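Local structure of Alp7A (Bacillus subtilis, 5EC0) at residues S13-L18 and F24-N29. The protein is an actin-like, nucleotide-binding protein of the bacterial cytoskeleton that probably polymerises into filaments to segregate plasmid DNA. Sequence-based numbering, arbitrary orientation.
Sequences SMYMNL and FELPTN. With ADP (adenosine-5'-diphosphate), chain D.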
ATOM      1  N   SER A  13       2.518   5.132  -3.742  1.00 47.32           N
ATOM      2  CA  SER A  13       3.930   4.890  -4.013  1.00 50.53           C
ATOM      3  C   SER A  13       4.141   3.522  -4.656  1.00 44.85           C
ATOM      4  O   SER A  13       4.833   3.394  -5.668  1.00 47.01           O
ATOM      5  CB  SER A  13       4.745   4.994  -2.725  1.00 59.72           C
ATOM      6  OG  SER A  13       6.092   4.606  -2.929  1.00 68.15           O
ATOM      7  N   MET A  14       3.525   2.510  -4.061  1.00 38.17           N
ATOM      8  CA  MET A  14       3.605   1.146  -4.553  1.00 34.15           C
ATOM      9  C   MET A  14       2.210   0.518  -4.618  1.00 35.43           C
ATOM     10  O   MET A  14       1.409   0.677  -3.713  1.00 30.65           O
ATOM     11  CB  MET A  14       4.507   0.282  -3.650  1.00 32.65           C
ATOM     12  CG  MET A  14       5.973   0.713  -3.554  1.00 48.53           C
ATOM     13  SD  MET A  14       6.933   0.628  -5.092  1.00 43.10           S
ATOM     14  CE  MET A  14       7.045  -1.127  -5.340  1.00 28.68           C
ATOM     15  N   TYR A  15       1.941  -0.170  -5.717  1.00 24.74           N
ATOM     16  CA  TYR A  15       0.925  -1.201  -5.803  1.00 26.69           C
ATOM     17  C   TYR A  15       1.468  -2.432  -5.073  1.00 30.87           C
ATOM     18  O   TYR A  15       2.581  -2.853  -5.355  1.00 27.32           O
ATOM     19  CB  TYR A  15       0.624  -1.524  -7.279  1.00 31.27           C
ATOM     20  CG  TYR A  15      -0.174  -2.785  -7.511  1.00 30.29           C
ATOM     21  CD1 TYR A  15       0.443  -4.034  -7.534  1.00 29.10           C
ATOM     22  CD2 TYR A  15      -1.541  -2.725  -7.727  1.00 21.39           C
ATOM     23  CE1 TYR A  15      -0.288  -5.191  -7.746  1.00 20.60           C
ATOM     24  CE2 TYR A  15      -2.284  -3.882  -7.959  1.00 30.22           C
ATOM     25  CZ  TYR A  15      -1.650  -5.110  -7.952  1.00 27.86           C
ATOM     26  OH  TYR A  15      -2.375  -6.247  -8.174  1.00 26.91           O
ATOM     27  N   MET A  16       0.704  -2.996  -4.139  1.00 21.82           N
ATOM     28  CA  MET A  16       1.155  -4.185  -3.418  1.00 24.64           C
ATOM     29  C   MET A  16       0.025  -5.172  -3.381  1.00 31.14           C
ATOM     30  O   MET A  16      -1.148  -4.779  -3.262  1.00 30.59           O
ATOM     31  CB  MET A  16       1.617  -3.838  -1.993  1.00 24.18           C
ATOM     32  CG  MET A  16       2.447  -2.545  -1.881  1.00 23.65           C
ATOM     33  SD  MET A  16       2.939  -2.232  -0.189  1.00 38.78           S
ATOM     34  CE  MET A  16       1.332  -2.161   0.579  1.00 38.19           C
ATOM     35  N   ASN A  17       0.342  -6.458  -3.467  1.00 31.26           N
ATOM     36  CA  ASN A  17      -0.779  -7.364  -3.474  1.00 24.88           C
ATOM     37  C   ASN A  17      -0.327  -8.704  -2.859  1.00 27.62           C
ATOM     38  O   ASN A  17       0.842  -9.087  -2.949  1.00 34.57           O
ATOM     39  CB  ASN A  17      -1.297  -7.524  -4.923  1.00 37.38           C
ATOM     40  CG  ASN A  17      -0.327  -8.285  -5.806  1.00 50.32           C
ATOM     41  OD1 ASN A  17      -0.132  -9.488  -5.627  1.00 60.48           O
ATOM     42  ND2 ASN A  17       0.518  -7.548  -6.470  1.00 69.22           N
ATOM     43  N   LEU A  18      -1.253  -9.438  -2.273  1.00 28.89           N
ATOM     44  CA  LEU A  18      -0.962 -10.811  -1.904  1.00 25.80           C
ATOM     45  C   LEU A  18      -1.844 -11.745  -2.720  1.00 29.62           C
ATOM     46  O   LEU A  18      -3.076 -11.609  -2.738  1.00 30.84           O
ATOM     47  CB  LEU A  18      -1.195 -11.042  -0.408  1.00 25.66           C
ATOM     48  CG  LEU A  18      -0.316 -10.387   0.652  1.00 26.43           C
ATOM     49  CD1 LEU A  18      -1.048 -10.381   2.008  1.00 22.39           C
ATOM     50  CD2 LEU A  18       0.970 -11.176   0.754  1.00 22.23           C
ATOM     51  N   PHE A  24       4.174  -9.588  -3.845  1.00 25.09           N
ATOM     52  CA  PHE A  24       5.061  -8.792  -4.691  1.00 31.19           C
ATOM     53  C   PHE A  24       4.436  -7.415  -4.850  1.00 30.21           C
ATOM     54  O   PHE A  24       3.263  -7.219  -4.531  1.00 28.57           O
ATOM     55  CB  PHE A  24       5.324  -9.451  -6.067  1.00 24.14           C
ATOM     56  CG  PHE A  24       4.116  -9.515  -6.963  1.00 27.53           C
ATOM     57  CD1 PHE A  24       3.774  -8.437  -7.771  1.00 24.42           C
ATOM     58  CD2 PHE A  24       3.334 -10.662  -7.019  1.00 22.78           C
ATOM     59  CE1 PHE A  24       2.665  -8.494  -8.610  1.00 24.71           C
ATOM     60  CE2 PHE A  24       2.230 -10.730  -7.871  1.00 22.17           C
ATOM     61  CZ  PHE A  24       1.896  -9.639  -8.666  1.00 21.81           C
ATOM     62  N   GLU A  25       5.234  -6.465  -5.318  1.00 31.73           N
ATOM     63  CA  GLU A  25       4.791  -5.092  -5.478  1.00 34.26           C
ATOM     64  C   GLU A  25       5.405  -4.474  -6.732  1.00 35.05           C
ATOM     65  O   GLU A  25       6.392  -4.970  -7.259  1.00 36.73           O
ATOM     66  CB  GLU A  25       5.140  -4.261  -4.240  1.00 28.70           C
ATOM     67  CG  GLU A  25       6.564  -4.407  -3.743  1.00 26.21           C
ATOM     68  CD  GLU A  25       6.864  -3.506  -2.545  1.00 37.68           C
ATOM     69  OE1 GLU A  25       6.078  -2.579  -2.295  1.00 42.12           O
ATOM     70  OE2 GLU A  25       7.886  -3.716  -1.850  1.00 40.53           O
ATOM     71  N   LEU A  26       4.793  -3.395  -7.198  1.00 32.39           N
ATOM     72  CA  LEU A  26       5.147  -2.738  -8.447  1.00 34.81           C
ATOM     73  C   LEU A  26       5.080  -1.258  -8.215  1.00 36.35           C
ATOM     74  O   LEU A  26       4.225  -0.803  -7.455  1.00 36.33           O
ATOM     75  CB  LEU A  26       4.170  -3.094  -9.582  1.00 38.16           C
ATOM     76  CG  LEU A  26       3.893  -4.537 -10.008  1.00 38.80           C
ATOM     77  CD1 LEU A  26       2.682  -4.587 -10.939  1.00 33.75           C
ATOM     78  CD2 LEU A  26       5.119  -5.111 -10.688  1.00 43.03           C
ATOM     79  N   PRO A  27       5.955  -0.497  -8.882  1.00 40.73           N
ATOM     80  CA  PRO A  27       5.801   0.960  -8.909  1.00 39.27           C
ATOM     81  C   PRO A  27       4.417   1.322  -9.435  1.00 35.35           C
ATOM     82  O   PRO A  27       3.905   0.607 -10.297  1.00 37.23           O
ATOM     83  CB  PRO A  27       6.901   1.419  -9.868  1.00 44.74           C
ATOM     84  CG  PRO A  27       7.924   0.335  -9.810  1.00 46.38           C
ATOM     85  CD  PRO A  27       7.176  -0.946  -9.575  1.00 42.38           C
ATOM     86  N   THR A  28       3.830   2.404  -8.933  1.00 32.36           N
ATOM     87  CA  THR A  28       2.441   2.759  -9.255  1.00 37.81           C
ATOM     88  C   THR A  28       2.246   3.302 -10.678  1.00 40.56           C
ATOM     89  O   THR A  28       1.144   3.267 -11.219  1.00 51.72           O
ATOM     90  CB  THR A  28       1.905   3.793  -8.220  1.00 70.19           C
ATOM     91  OG1 THR A  28       1.906   3.197  -6.918  1.00 69.71           O
ATOM     92  CG2 THR A  28       0.485   4.233  -8.533  1.00 71.29           C
ATOM     93  N   ASN A  29       3.322   3.782 -11.287  1.00 42.38           N
ATOM     94  CA  ASN A  29       3.264   4.378 -12.624  1.00 49.58           C
ATOM     95  C   ASN A  29       2.586   3.552 -13.701  1.00 42.99           C
ATOM     96  O   ASN A  29       2.890   2.374 -13.885  1.00 37.16           O
ATOM     97  CB  ASN A  29       4.675   4.703 -13.101  1.00 58.53           C
ATOM     98  CG  ASN A  29       5.440   5.515 -12.096  1.00 64.40           C
ATOM     99  OD1 ASN A  29       6.265   4.983 -11.354  1.00 69.64           O
ATOM    100  ND2 ASN A  29       5.155   6.810 -12.043  1.00 62.15           N
TER
HETATM  101  PB  ADP D 403       1.650   6.050   0.033  1.00 58.56           P
HETATM  102  O1B ADP D 403       0.832   4.868  -0.474  1.00 38.66           O
HETATM  103  O2B ADP D 403       0.883   7.340   0.274  1.00 56.80           O
HETATM  104  O3B ADP D 403       2.948   6.316  -0.692  1.00 62.29           O
HETATM  105  PA  ADP D 403       2.947   4.228   1.873  1.00 33.43           P
HETATM  106  O1A ADP D 403       3.062   3.312   0.675  1.00 40.40           O
HETATM  107  O2A ADP D 403       2.450   3.685   3.201  1.00 24.57           O
HETATM  108  O3A ADP D 403       2.116   5.573   1.510  1.00 54.81           O
HETATM  109  O5' ADP D 403       4.368   4.906   2.138  1.00 44.01           O
HETATM  110  C5' ADP D 403       5.331   5.091   1.109  1.00 39.49           C
HETATM  111  C4' ADP D 403       6.613   5.396   1.855  1.00 31.93           C
HETATM  112  O4' ADP D 403       7.096   4.182   2.421  1.00 33.87           O
HETATM  113  C3' ADP D 403       7.743   5.914   0.985  1.00 34.83           C
HETATM  114  O3' ADP D 403       7.823   7.337   1.064  1.00 41.55           O
HETATM  115  C2' ADP D 403       8.992   5.298   1.586  1.00 38.61           C
HETATM  116  O2' ADP D 403       9.732   6.339   2.221  1.00 31.46           O
HETATM  117  C1' ADP D 403       8.494   4.312   2.637  1.00 35.07           C
HETATM  118  N9  ADP D 403       9.115   2.970   2.562  1.00 33.40           N
HETATM  119  C8  ADP D 403       9.596   2.325   3.646  1.00 37.07           C
HETATM  120  N7  ADP D 403      10.102   1.117   3.310  1.00 38.40           N
HETATM  121  C5  ADP D 403       9.931   0.972   1.987  1.00 32.10           C
HETATM  122  C6  ADP D 403      10.260  -0.096   1.023  1.00 39.87           C
HETATM  123  N6  ADP D 403      10.868  -1.233   1.459  1.00 49.53           N
HETATM  124  N1  ADP D 403       9.928   0.109  -0.271  1.00 34.59           N
HETATM  125  C2  ADP D 403       9.331   1.256  -0.670  1.00 34.28           C
HETATM  126  N3  ADP D 403       8.997   2.284   0.151  1.00 27.02           N
HETATM  127  C4  ADP D 403       9.280   2.195   1.484  1.00 27.07           C
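Y15 and L26 hold these two antiparallel strands together by a pair of backbone hydrogen bonds, Y15 N to L26 O and L26 N to Y15 O, both 2.9 Å. Two residues on, N17 N gives a hydrogen bond to F24 O (3.2 Å), while the return from F24 N to N17 O is weak at 3.5 Å. E25 shares a face with M16, and its OE2 makes a salt bridge with R362 of the ADP pocket. The M14 chain folds twice, about CB-CG and CG-SD (-64° and -69°), bringing methyl CE into van der Waals contact 3.5 Å from both E25 OE1 and L26 C, near the P27 ring. M16 runs beside E25, its CG 3.7 Å from E25 OE1. On the other face the N17 amide stands steeply over the F24 ring, planes 78° apart, with ND2 3.2 Å from CE1; both residues place CG between backbone N and carbonyl carbon, and N17 OD1 is buried without a polar partner. The Y15 ring lies alongside L26, CD1 to CD1 4.1 Å. T28, just past strand 24-27, hydrogen-bonds through OG1 to G11 O, linking that strand's end to the ADP-binding turn, where S13 CB makes a close contact, 3.0 Å, with β-phosphate oxygen O3B of ADP. Backbone hydrogen bonds of M16 with D9 and L18 with N7 join strand 2-10 to the other edge of 14-19; helix 95-112 packs on Y15 and F24, helix 364-386 on M16 and L18.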